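Local coordinates for Alpha/beta hydrolase fold protein (Nakamurella multipartita, PDB 4Y7D) that probably acts as a hydrolase of the alpha/beta hydrolase fold, on a substrate that has not been defined, at residues V271-G276 and W282-S287; G45-L50 and G214-G219; V133-H138 and S258-A263. All blocks are in the same frame, centred on the assembly; numbering follows the deposited sequence. Where two conformers were deposited one is given.

Interaction 1 (V271-G276 and W282-S287); sequences VHLDAG and WVHPDS
The imidazole of H284 docks against the turn that follows strand 269-273, and its NE2 donates a hydrogen to the backbone O of D274 over 2.7 Å with an N-H...O angle of 155°. The carbonyl oxygen lies almost in the ring plane, although the donor itself is tilted from the plane of the D274 peptide. Having CG anti to the backbone N (chi1 -176°) carries the ring out toward this turn.

The tight part is the packing over both faces of the ring. L273 CB sits 4.0 Å from the ring centroid and only 12° off its normal, a CH-pi contact over the middle of the ring, while L273 CD2 reaches forward to within 3.8 Å of H284 ND1. On the opposite face P285 CD lies 3.3 Å above the plane, nearer the rim. At the edge, H284 CD2 is 3.7 Å from G276 CA, where a side chain would run into the carbonyl of L273. The second nitrogen is used too: D286 N donates to H284 ND1 at 3.0 Å, so both ring nitrogens are engaged and the rotation of the ring is fixed. This pattern fits an imidazole protonated on NE2. S287 N closes the type I turn from H284 to S287 on H284 O, and S287 OG adds a second bond to the same oxygen at 2.7 Å.

The loose side is that of the acids. D286 and D274 are exposed, and the D274 carboxylate turns away, its OD1 7.0 Å from H284 NE2.

Around this turn L273 packs on V245 of strand 242-247 and V290 of helix 288-299, R291 of that helix bonds S287 OG, and R189 of helix 183-194 touches H284 and binds A275 O.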
ATOM      1  N   VAL A 271     -15.150   6.080  -0.006  1.00 18.97           N
ATOM      2  CA  VAL A 271     -14.883   7.389  -0.579  1.00 19.18           C
ATOM      3  C   VAL A 271     -14.307   7.219  -1.994  1.00 19.34           C
ATOM      4  O   VAL A 271     -13.247   6.590  -2.194  1.00 20.40           O
ATOM      5  CB  VAL A 271     -13.900   8.179   0.329  1.00 20.03           C
ATOM      6  CG1 VAL A 271     -13.408   9.424  -0.344  1.00 20.39           C
ATOM      7  CG2 VAL A 271     -14.558   8.487   1.661  1.00 21.75           C
ATOM      8  N   HIS A 272     -14.997   7.799  -2.966  1.00 19.42           N
ATOM      9  CA  HIS A 272     -14.560   7.852  -4.341  1.00 20.13           C
ATOM     10  C   HIS A 272     -13.843   9.184  -4.635  1.00 20.36           C
ATOM     11  O   HIS A 272     -14.301  10.255  -4.228  1.00 20.79           O
ATOM     12  CB  HIS A 272     -15.770   7.758  -5.280  1.00 20.06           C
ATOM     13  CG  HIS A 272     -16.583   6.535  -5.094  1.00 20.85           C
ATOM     14  ND1 HIS A 272     -16.200   5.292  -5.578  1.00 21.91           N
ATOM     15  CD2 HIS A 272     -17.770   6.345  -4.471  1.00 22.04           C
ATOM     16  CE1 HIS A 272     -17.122   4.408  -5.265  1.00 21.72           C
ATOM     17  NE2 HIS A 272     -18.077   5.020  -4.582  1.00 22.78           N
ATOM     18  N   LEU A 273     -12.759   9.116  -5.399  1.00 19.42           N
ATOM     19  CA  LEU A 273     -12.060  10.281  -5.855  1.00 20.54           C
ATOM     20  C   LEU A 273     -12.215  10.254  -7.384  1.00 21.37           C
ATOM     21  O   LEU A 273     -11.662   9.380  -8.061  1.00 21.45           O
ATOM     22  CB  LEU A 273     -10.603  10.217  -5.393  1.00 20.30           C
ATOM     23  CG  LEU A 273     -10.393  10.518  -3.903  1.00 20.22           C
ATOM     24  CD1 LEU A 273      -9.029  10.096  -3.457  1.00 19.89           C
ATOM     25  CD2 LEU A 273     -10.641  11.998  -3.578  1.00 21.09           C
ATOM     26  N   ASP A 274     -13.033  11.167  -7.882  1.00 21.06           N
ATOM     27  CA  ASP A 274     -13.390  11.238  -9.275  1.00 21.86           C
ATOM     28  C   ASP A 274     -12.143  11.514 -10.124  1.00 22.10           C
ATOM     29  O   ASP A 274     -11.407  12.453  -9.870  1.00 22.63           O
ATOM     30  CB  ASP A 274     -14.399  12.352  -9.506  1.00 22.79           C
ATOM     31  CG  ASP A 274     -15.835  11.988  -9.127  1.00 23.46           C
ATOM     32  OD1 ASP A 274     -16.149  10.786  -9.005  1.00 22.74           O
ATOM     33  OD2 ASP A 274     -16.664  12.958  -9.081  1.00 23.98           O
ATOM     34  N   ALA A 275     -11.929  10.698 -11.136  1.00 22.06           N
ATOM     35  CA  ALA A 275     -10.770  10.815 -12.025  1.00 23.02           C
ATOM     36  C   ALA A 275      -9.477  10.523 -11.259  1.00 22.48           C
ATOM     37  O   ALA A 275      -8.390  10.937 -11.645  1.00 24.75           O
ATOM     38  CB  ALA A 275     -10.740  12.173 -12.747  1.00 24.02           C
ATOM     39  N   GLY A 276      -9.573   9.760 -10.189  1.00 21.38           N
ATOM     40  CA  GLY A 276      -8.381   9.367  -9.436  1.00 19.90           C
ATOM     41  C   GLY A 276      -7.717   8.139 -10.027  1.00 20.56           C
ATOM     42  O   GLY A 276      -8.381   7.181 -10.391  1.00 20.14           O
ATOM     43  N   TRP A 282      -3.068   9.931  -2.228  1.00 19.04           N
ATOM     44  CA  TRP A 282      -1.967  10.829  -1.986  1.00 20.25           C
ATOM     45  C   TRP A 282      -1.838  11.974  -2.957  1.00 20.74           C
ATOM     46  O   TRP A 282      -1.335  13.034  -2.554  1.00 22.86           O
ATOM     47  CB  TRP A 282      -0.620  10.091  -1.916  1.00 20.03           C
ATOM     48  CG  TRP A 282      -0.538   9.143  -0.732  1.00 19.34           C
ATOM     49  CD1 TRP A 282      -0.049   9.422   0.533  1.00 19.44           C
ATOM     50  CD2 TRP A 282      -0.958   7.773  -0.698  1.00 18.57           C
ATOM     51  NE1 TRP A 282      -0.123   8.312   1.327  1.00 19.72           N
ATOM     52  CE2 TRP A 282      -0.672   7.280   0.606  1.00 18.63           C
ATOM     53  CE3 TRP A 282      -1.519   6.901  -1.646  1.00 18.69           C
ATOM     54  CZ2 TRP A 282      -0.988   6.005   0.992  1.00 18.08           C
ATOM     55  CZ3 TRP A 282      -1.815   5.606  -1.258  1.00 19.07           C
ATOM     56  CH2 TRP A 282      -1.533   5.171   0.058  1.00 18.42           C
ATOM     57  N   VAL A 283      -2.244  11.801  -4.200  1.00 20.61           N
ATOM     58  CA  VAL A 283      -1.963  12.818  -5.216  1.00 21.58           C
ATOM     59  C   VAL A 283      -3.177  13.502  -5.870  1.00 21.63           C
ATOM     60  O   VAL A 283      -3.002  14.452  -6.630  1.00 22.18           O
ATOM     61  CB  VAL A 283      -0.999  12.288  -6.310  1.00 21.48           C
ATOM     62  CG1 VAL A 283       0.239  11.678  -5.653  1.00 21.69           C
ATOM     63  CG2 VAL A 283      -1.696  11.339  -7.286  1.00 22.12           C
ATOM     64  N   HIS A 284      -4.394  13.051  -5.576  1.00 21.11           N
ATOM     65  CA  HIS A 284      -5.600  13.625  -6.220  1.00 21.38           C
ATOM     66  C   HIS A 284      -5.825  15.005  -5.618  1.00 22.44           C
ATOM     67  O   HIS A 284      -5.545  15.215  -4.420  1.00 22.56           O
ATOM     68  CB  HIS A 284      -6.778  12.687  -5.991  1.00 20.70           C
ATOM     69  CG  HIS A 284      -8.044  13.097  -6.662  1.00 22.26           C
ATOM     70  ND1 HIS A 284      -8.851  14.096  -6.166  1.00 23.29           N
ATOM     71  CD2 HIS A 284      -8.643  12.672  -7.801  1.00 22.35           C
ATOM     72  CE1 HIS A 284      -9.889  14.274  -6.959  1.00 23.01           C
ATOM     73  NE2 HIS A 284      -9.789  13.418  -7.953  1.00 23.87           N
ATOM     74  N   PRO A 285      -6.335  15.966  -6.404  1.00 23.95           N
ATOM     75  CA  PRO A 285      -6.469  17.335  -5.862  1.00 24.53           C
ATOM     76  C   PRO A 285      -7.428  17.486  -4.702  1.00 25.71           C
ATOM     77  O   PRO A 285      -7.327  18.434  -3.997  1.00 26.41           O
ATOM     78  CB  PRO A 285      -6.970  18.151  -7.068  1.00 25.83           C
ATOM     79  CG  PRO A 285      -7.492  17.124  -8.044  1.00 25.72           C
ATOM     80  CD  PRO A 285      -6.602  15.932  -7.849  1.00 24.48           C
ATOM     81  N   ASP A 286      -8.360  16.561  -4.528  1.00 26.75           N
ATOM     82  CA  ASP A 286      -9.321  16.574  -3.413  1.00 27.87           C
ATOM     83  C   ASP A 286      -9.007  15.530  -2.335  1.00 25.50           C
ATOM     84  O   ASP A 286      -9.911  15.178  -1.521  1.00 24.26           O
ATOM     85  CB  ASP A 286     -10.725  16.330  -3.975  1.00 28.73           C
ATOM     86  CG  ASP A 286     -11.089  17.348  -5.060  1.00 32.30           C
ATOM     87  OD1 ASP A 286     -10.649  18.499  -4.988  1.00 33.89           O
ATOM     88  OD2 ASP A 286     -11.746  16.964  -6.017  1.00 33.91           O
ATOM     89  N   SER A 287      -7.769  15.026  -2.325  1.00 23.95           N
ATOM     90  CA  SER A 287      -7.374  13.960  -1.400  1.00 23.37           C
ATOM     91  C   SER A 287      -7.009  14.429  -0.002  1.00 23.40           C
ATOM     92  O   SER A 287      -7.008  13.627   0.925  1.00 21.31           O
ATOM     93  CB  SER A 287      -6.209  13.124  -1.947  1.00 21.63           C
ATOM     94  OG  SER A 287      -5.054  13.888  -2.171  1.00 22.11           O
TER

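Interaction 2 (G45-L50 and G214-G219); sequences GHDAGL and GPRKAG
Helix 46-58, which follows strand 35-39 and its glycine-rich loop, the usual location of the oxyanion hole in alpha/beta hydrolases, is held in its first turn by a salt bridge between D47 and R216. The grip is end-on and two-pronged: R216 NH2 meets D47 OD1 at 2.7 Å and R216 NH1 meets D47 OD2 at 2.7 Å, with N-H...O angles of 169° and 174°. Carboxylate and guanidinium planes are only 17° apart, and both oxygens are approached on their syn side. R216 reaches across from its own backbone on a chain bent at chi3.

D47 OD1 also takes a weak bond from A48 N. The helix N-terminus would probably help to stabilise the negative charge of D47. R216 NH2 has a second acceptor in G44 O, just ahead of the N-cap residue G45. An asparagine in place of D47 would probably leave the arginine without its charge partner and one N-H facing an amide NH2.

F72 packs against both side chains, as does S209 of helix 197-209, and R216 lies in the 3-10 segment 215-216 that leads toward helix 217-227.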
ATOM      1  N   GLY A  45       8.004  -2.336  -0.350  1.00 19.94           N
ATOM      2  CA  GLY A  45       8.983  -2.489   0.688  1.00 19.74           C
ATOM      3  C   GLY A  45       8.898  -1.301   1.593  1.00 19.90           C
ATOM      4  O   GLY A  45       8.038  -0.458   1.425  1.00 20.14           O
ATOM      5  N   HIS A  46       9.847  -1.185   2.510  1.00 19.69           N
ATOM      6  CA  HIS A  46       9.721  -0.105   3.496  1.00 20.25           C
ATOM      7  C   HIS A  46       9.878   1.291   2.886  1.00 20.35           C
ATOM      8  O   HIS A  46       9.478   2.275   3.466  1.00 19.47           O
ATOM      9  CB  HIS A  46      10.711  -0.330   4.651  1.00 21.40           C
ATOM     10  CG  HIS A  46      12.145  -0.258   4.227  1.00 23.56           C
ATOM     11  ND1 HIS A  46      12.904  -1.380   4.000  1.00 24.73           N
ATOM     12  CD2 HIS A  46      12.949   0.804   3.945  1.00 25.60           C
ATOM     13  CE1 HIS A  46      14.110  -1.017   3.578  1.00 27.95           C
ATOM     14  NE2 HIS A  46      14.159   0.308   3.548  1.00 27.33           N
ATOM     15  N   ASP A  47      10.513   1.395   1.728  1.00 20.71           N
ATOM     16  CA  ASP A  47      10.576   2.687   1.035  1.00 22.31           C
ATOM     17  C   ASP A  47       9.198   3.183   0.613  1.00 21.99           C
ATOM     18  O   ASP A  47       8.846   4.324   0.890  1.00 22.07           O
ATOM     19  CB  ASP A  47      11.557   2.669  -0.136  1.00 23.74           C
ATOM     20  CG  ASP A  47      11.271   1.545  -1.179  1.00 24.89           C
ATOM     21  OD1 ASP A  47      10.578   0.494  -0.955  1.00 23.44           O
ATOM     22  OD2 ASP A  47      11.790   1.748  -2.306  1.00 28.62           O
ATOM     23  N   ALA A  48       8.433   2.303  -0.034  1.00 20.96           N
ATOM     24  CA  ALA A  48       7.043   2.608  -0.391  1.00 20.27           C
ATOM     25  C   ALA A  48       6.237   2.870   0.849  1.00 19.50           C
ATOM     26  O   ALA A  48       5.452   3.806   0.898  1.00 19.08           O
ATOM     27  CB  ALA A  48       6.417   1.460  -1.175  1.00 20.86           C
ATOM     28  N   GLY A  49       6.377   2.002   1.843  1.00 19.44           N
ATOM     29  CA  GLY A  49       5.632   2.174   3.089  1.00 19.09           C
ATOM     30  C   GLY A  49       5.906   3.500   3.776  1.00 18.74           C
ATOM     31  O   GLY A  49       4.992   4.131   4.284  1.00 18.77           O
ATOM     32  N   LEU A  50       7.154   3.928   3.824  1.00 19.64           N
ATOM     33  CA  LEU A  50       7.438   5.195   4.458  1.00 19.99           C
ATOM     34  C   LEU A  50       6.820   6.361   3.705  1.00 19.91           C
ATOM     35  O   LEU A  50       6.415   7.366   4.321  1.00 20.05           O
ATOM     36  CB  LEU A  50       8.967   5.404   4.559  1.00 20.79           C
ATOM     37  CG  LEU A  50       9.667   4.628   5.663  1.00 22.77           C
ATOM     38  CD1 LEU A  50      11.186   4.592   5.487  1.00 25.03           C
ATOM     39  CD2 LEU A  50       9.336   5.238   7.030  1.00 22.58           C
ATOM     40  N   GLY A 214      15.381  -7.900  -8.460  1.00 27.73           N
ATOM     41  CA  GLY A 214      16.359  -7.955  -7.371  1.00 28.92           C
ATOM     42  C   GLY A 214      15.699  -8.298  -6.052  1.00 28.73           C
ATOM     43  O   GLY A 214      15.035  -9.342  -5.941  1.00 27.33           O
ATOM     44  N   PRO A 215      15.831  -7.421  -5.070  1.00 27.30           N
ATOM     45  CA  PRO A 215      15.333  -7.802  -3.718  1.00 27.45           C
ATOM     46  C   PRO A 215      13.843  -7.697  -3.506  1.00 25.37           C
ATOM     47  O   PRO A 215      13.355  -7.985  -2.408  1.00 24.26           O
ATOM     48  CB  PRO A 215      16.061  -6.832  -2.794  1.00 27.84           C
ATOM     49  CG  PRO A 215      16.213  -5.602  -3.641  1.00 28.84           C
ATOM     50  CD  PRO A 215      16.491  -6.103  -5.044  1.00 29.94           C
ATOM     51  N   ARG A 216      13.122  -7.261  -4.532  1.00 24.67           N
ATOM     52  CA  ARG A 216      11.691  -7.304  -4.520  1.00 24.67           C
ATOM     53  C   ARG A 216      11.110  -8.496  -5.285  1.00 24.00           C
ATOM     54  O   ARG A 216       9.916  -8.705  -5.246  1.00 24.06           O
ATOM     55  CB  ARG A 216      11.113  -5.999  -5.027  1.00 24.78           C
ATOM     56  CG  ARG A 216      11.540  -4.740  -4.264  1.00 24.78           C
ATOM     57  CD  ARG A 216      10.804  -3.529  -4.775  1.00 25.62           C
ATOM     58  NE  ARG A 216      11.596  -2.283  -4.813  1.00 25.97           N
ATOM     59  CZ  ARG A 216      11.473  -1.289  -3.946  1.00 26.10           C
ATOM     60  NH1 ARG A 216      12.203  -0.212  -4.076  1.00 24.84           N
ATOM     61  NH2 ARG A 216      10.644  -1.385  -2.926  1.00 26.57           N
ATOM     62  N   LYS A 217      11.933  -9.294  -5.948  1.00 25.24           N
ATOM     63  CA  LYS A 217      11.408 -10.353  -6.785  1.00 26.35           C
ATOM     64  C   LYS A 217      10.666 -11.501  -6.060  1.00 26.04           C
ATOM     65  O   LYS A 217       9.570 -11.917  -6.474  1.00 23.96           O
ATOM     66  CB  LYS A 217      12.519 -10.924  -7.659  1.00 28.59           C
ATOM     67  CG  LYS A 217      12.047 -12.006  -8.573  1.00 32.54           C
ATOM     68  CD  LYS A 217      13.128 -12.415  -9.555  1.00 35.18           C
ATOM     69  CE  LYS A 217      12.920 -13.848 -10.058  1.00 40.85           C
ATOM     70  NZ  LYS A 217      11.636 -14.079 -10.776  1.00 39.66           N
ATOM     71  N   ALA A 218      11.246 -11.997  -4.963  1.00 25.95           N
ATOM     72  CA  ALA A 218      10.643 -13.131  -4.250  1.00 24.71           C
ATOM     73  C   ALA A 218       9.253 -12.829  -3.778  1.00 22.74           C
ATOM     74  O   ALA A 218       8.329 -13.636  -3.928  1.00 22.29           O
ATOM     75  CB  ALA A 218      11.519 -13.588  -3.085  1.00 25.88           C
ATOM     76  N   GLY A 219       9.109 -11.645  -3.190  1.00 21.90           N
ATOM     77  CA  GLY A 219       7.842 -11.241  -2.616  1.00 21.07           C
ATOM     78  C   GLY A 219       6.819 -10.917  -3.686  1.00 21.72           C
ATOM     79  O   GLY A 219       5.629 -11.201  -3.524  1.00 20.77           O
TER

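Interaction 3 (V133-H138 and S258-A263); sequences VSHRYH and SRFAAA
H135 ND1 donates to R136 O over 2.9 Å, a bond bent to 138° at the hydrogen, and another edge of the imidazole is turned to F260. The atom that makes the contact is H135 CD2, which comes over the face of the phenyl ring and lies 3.8 Å from F260 CD2. With ring centroids 5.3 Å apart and planes at 84°, the pair is T-shaped: histidine edge, phenylalanine face. H135 CG stands between its own backbone N and carbonyl carbon (chi1 63°), a placement from which CD2 meets the F260 face. The remaining nitrogen, NE2, bonds E256 OE1, and F257 stacks on the same imidazole. Since a carboxylate normally accepts and ND1 is already a donor, the arrangement is consistent with a protonated, positively charged ring.

In the alpha/beta hydrolase fold this joins the loop leaving strand 124-130, on its way to the helices that begin at 144-151, to helix 255-264, the crossover between the parallel strands 242-247 and 269-273. The loop has no regular structure, and its hold on the helix comes from side chains and one carbonyl.

That carbonyl, S134 O, approaches the rim of the phenyl near its plane, 3.6 Å from F260 CE2, where ring hydrogens are weakly positive. F260 CE2 is also 4.1 Å from H135 CB. The serine hydroxyl is committed to the helix: S134 OG bonds F257 O, and from there it lies 3.6 Å from F260 CD2. Deeper in, S134 CB packs on A261 CB at 4.0 Å. Both of these residues are buried, covered by Y114 of helix 110-119 and by L235, whereas the outer aromatic pair is only partly covered.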
ATOM      1  N   VAL A 133      -6.534  -4.898  -2.957  1.00 17.87           N
ATOM      2  CA  VAL A 133      -6.993  -6.174  -3.413  1.00 17.57           C
ATOM      3  C   VAL A 133      -7.796  -6.887  -2.304  1.00 17.84           C
ATOM      4  O   VAL A 133      -7.265  -7.216  -1.255  1.00 17.85           O
ATOM      5  CB  VAL A 133      -5.828  -7.048  -3.906  1.00 18.08           C
ATOM      6  CG1 VAL A 133      -6.298  -8.448  -4.269  1.00 18.41           C
ATOM      7  CG2 VAL A 133      -5.134  -6.424  -5.114  1.00 18.72           C
ATOM      8  N   SER A 134      -9.047  -7.182  -2.615  1.00 17.42           N
ATOM      9  CA  SER A 134     -10.042  -7.652  -1.627  1.00 18.28           C
ATOM     10  C   SER A 134     -10.618  -9.019  -1.984  1.00 18.31           C
ATOM     11  O   SER A 134     -11.437  -9.584  -1.209  1.00 18.00           O
ATOM     12  CB  SER A 134     -11.161  -6.621  -1.487  1.00 17.59           C
ATOM     13  OG  SER A 134     -11.802  -6.411  -2.750  1.00 17.49           O
ATOM     14  N   HIS A 135     -10.192  -9.572  -3.130  1.00 20.08           N
ATOM     15  CA  HIS A 135     -10.616 -10.888  -3.542  1.00 19.45           C
ATOM     16  C   HIS A 135      -9.645 -11.367  -4.601  1.00 19.67           C
ATOM     17  O   HIS A 135      -8.642 -10.717  -4.833  1.00 19.19           O
ATOM     18  CB  HIS A 135     -12.093 -10.946  -4.000  1.00 21.02           C
ATOM     19  CG  HIS A 135     -12.430 -10.126  -5.227  1.00 21.87           C
ATOM     20  ND1 HIS A 135     -11.947 -10.417  -6.486  1.00 22.43           N
ATOM     21  CD2 HIS A 135     -13.258  -9.057  -5.384  1.00 22.50           C
ATOM     22  CE1 HIS A 135     -12.455  -9.554  -7.361  1.00 23.92           C
ATOM     23  NE2 HIS A 135     -13.233  -8.706  -6.707  1.00 22.29           N
ATOM     24  N   ARG A 136      -9.841 -12.573  -5.136  1.00 20.52           N
ATOM     25  CA  ARG A 136      -8.923 -13.121  -6.109  1.00 21.03           C
ATOM     26  C   ARG A 136      -8.591 -12.090  -7.201  1.00 21.94           C
ATOM     27  O   ARG A 136      -9.474 -11.411  -7.728  1.00 20.10           O
ATOM     28  CB  ARG A 136      -9.469 -14.384  -6.761  1.00 22.41           C
ATOM     29  CG  ARG A 136      -8.472 -15.091  -7.669  1.00 23.15           C
ATOM     30  CD  ARG A 136      -8.991 -16.462  -8.125  1.00 24.80           C
ATOM     31  NE  ARG A 136      -9.021 -17.413  -7.009  1.00 24.92           N
ATOM     32  CZ  ARG A 136      -9.134 -18.748  -7.187  1.00 28.19           C
ATOM     33  NH1 ARG A 136      -9.254 -19.273  -8.393  1.00 27.82           N
ATOM     34  NH2 ARG A 136      -9.116 -19.577  -6.141  1.00 30.01           N
ATOM     35  N   TYR A 137      -7.317 -12.048  -7.567  1.00 23.19           N
ATOM     36  CA  TYR A 137      -6.812 -11.069  -8.521  0.70 24.63           C
ATOM     37  C   TYR A 137      -5.799 -11.710  -9.412  1.00 25.47           C
ATOM     38  O   TYR A 137      -4.938 -12.459  -8.937  1.00 25.45           O
ATOM     39  CB  TYR A 137      -6.173  -9.880  -7.825  0.70 24.18           C
ATOM     40  CG  TYR A 137      -5.241  -9.073  -8.722  0.70 26.21           C
ATOM     41  CD1 TYR A 137      -5.709  -7.984  -9.454  0.70 27.59           C
ATOM     42  CD2 TYR A 137      -3.898  -9.404  -8.835  0.70 27.16           C
ATOM     43  CE1 TYR A 137      -4.862  -7.242 -10.289  0.70 28.40           C
ATOM     44  CE2 TYR A 137      -3.038  -8.681  -9.662  0.70 27.77           C
ATOM     45  CZ  TYR A 137      -3.517  -7.593 -10.370  0.70 28.18           C
ATOM     46  OH  TYR A 137      -2.649  -6.903 -11.179  0.70 30.45           O
ATOM     47  N   HIS A 138      -5.912 -11.433 -10.717  1.00 26.39           N
ATOM     48  CA  HIS A 138      -4.946 -11.937 -11.723  1.00 30.94           C
ATOM     49  C   HIS A 138      -4.159 -10.796 -12.383  1.00 36.24           C
ATOM     50  O   HIS A 138      -4.729  -9.831 -12.892  1.00 39.27           O
ATOM     51  CB  HIS A 138      -5.690 -12.700 -12.768  1.00 32.30           C
ATOM     52  CG  HIS A 138      -6.270 -13.963 -12.245  1.00 32.35           C
ATOM     53  ND1 HIS A 138      -5.498 -15.064 -11.971  1.00 34.21           N
ATOM     54  CD2 HIS A 138      -7.534 -14.278 -11.886  1.00 31.57           C
ATOM     55  CE1 HIS A 138      -6.279 -16.030 -11.526  1.00 35.19           C
ATOM     56  NE2 HIS A 138      -7.514 -15.565 -11.439  1.00 32.67           N
ATOM     57  N   SER A 258     -12.915  -2.180  -4.322  1.00 16.89           N
ATOM     58  CA  SER A 258     -13.312  -1.341  -3.178  1.00 17.53           C
ATOM     59  C   SER A 258     -14.829  -1.343  -2.879  1.00 19.50           C
ATOM     60  O   SER A 258     -15.230  -1.261  -1.704  1.00 19.50           O
ATOM     61  CB  SER A 258     -12.834   0.071  -3.400  1.00 17.81           C
ATOM     62  OG  SER A 258     -11.400   0.192  -3.361  1.00 18.85           O
ATOM     63  N   ARG A 259     -15.664  -1.364  -3.911  1.00 19.95           N
ATOM     64  CA  ARG A 259     -17.118  -1.454  -3.717  1.00 22.15           C
ATOM     65  C   ARG A 259     -17.461  -2.767  -3.055  1.00 20.09           C
ATOM     66  O   ARG A 259     -18.278  -2.802  -2.166  1.00 19.75           O
ATOM     67  CB  ARG A 259     -17.893  -1.313  -5.048  1.00 26.15           C
ATOM     68  CG  ARG A 259     -18.134   0.123  -5.446  1.00 32.78           C
ATOM     69  CD  ARG A 259     -19.185   0.262  -6.574  1.00 36.42           C
ATOM     70  NE  ARG A 259     -18.552  -0.247  -7.797  1.00 45.48           N
ATOM     71  CZ  ARG A 259     -17.711   0.443  -8.596  1.00 46.78           C
ATOM     72  NH1 ARG A 259     -17.437   1.744  -8.376  1.00 42.49           N
ATOM     73  NH2 ARG A 259     -17.148  -0.194  -9.636  1.00 42.10           N
ATOM     74  N   PHE A 260     -16.804  -3.857  -3.479  1.00 19.06           N
ATOM     75  CA  PHE A 260     -16.984  -5.146  -2.863  1.00 18.98           C
ATOM     76  C   PHE A 260     -16.602  -5.083  -1.390  1.00 18.45           C
ATOM     77  O   PHE A 260     -17.324  -5.600  -0.556  1.00 19.17           O
ATOM     78  CB  PHE A 260     -16.128  -6.225  -3.568  1.00 18.95           C
ATOM     79  CG  PHE A 260     -16.122  -7.560  -2.891  1.00 19.64           C
ATOM     80  CD1 PHE A 260     -17.212  -8.388  -2.975  1.00 20.19           C
ATOM     81  CD2 PHE A 260     -15.010  -8.017  -2.224  1.00 19.41           C
ATOM     82  CE1 PHE A 260     -17.199  -9.613  -2.359  1.00 20.71           C
ATOM     83  CE2 PHE A 260     -14.988  -9.256  -1.614  1.00 20.53           C
ATOM     84  CZ  PHE A 260     -16.098 -10.061  -1.709  1.00 21.07           C
ATOM     85  N   ALA A 261     -15.432  -4.531  -1.094  1.00 18.15           N
ATOM     86  CA  ALA A 261     -14.917  -4.483   0.267  1.00 17.42           C
ATOM     87  C   ALA A 261     -15.875  -3.702   1.157  1.00 17.76           C
ATOM     88  O   ALA A 261     -16.219  -4.192   2.233  1.00 17.96           O
ATOM     89  CB  ALA A 261     -13.515  -3.898   0.292  1.00 16.97           C
ATOM     90  N   ALA A 262     -16.351  -2.538   0.688  1.00 17.55           N
ATOM     91  CA  ALA A 262     -17.269  -1.741   1.473  1.00 19.23           C
ATOM     92  C   ALA A 262     -18.593  -2.469   1.722  1.00 20.21           C
ATOM     93  O   ALA A 262     -19.173  -2.355   2.812  1.00 21.44           O
ATOM     94  CB  ALA A 262     -17.483  -0.387   0.857  1.00 19.44           C
ATOM     95  N   ALA A 263     -19.036  -3.280   0.743  1.00 19.58           N
ATOM     96  CA  ALA A 263     -20.275  -4.024   0.869  1.00 19.90           C
ATOM     97  C   ALA A 263     -20.139  -5.139   1.858  1.00 19.75           C
ATOM     98  O   ALA A 263     -21.125  -5.561   2.444  1.00 20.46           O
ATOM     99  CB  ALA A 263     -20.711  -4.545  -0.504  1.00 20.53           C
TER

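In the fold
Along the chain the segments run 45-50, 133-138, 214-219, 258-263, 271-276 and 282-287, so interactions 2 and 3 alternate while interaction 1 closes later, near the C-terminus. The centres of interactions 1 and 2 are about 25 Å apart. Those of interactions 2 and 3 are about 23 Å apart, and those of interactions 1 and 3 about 19 Å. Interaction 2 lies on the other side of the chain's centre from each of the others. Interactions 1 and 3 touch by packing, H272 CE1 to R259 NH1 at 4.1 Å; helix 255-264 and edge strand 269-273 are successive elements of the chain. Interaction 1 includes that edge of the mixed sheet, while the other two join loops and helices around it, tying distant segments into a single domain.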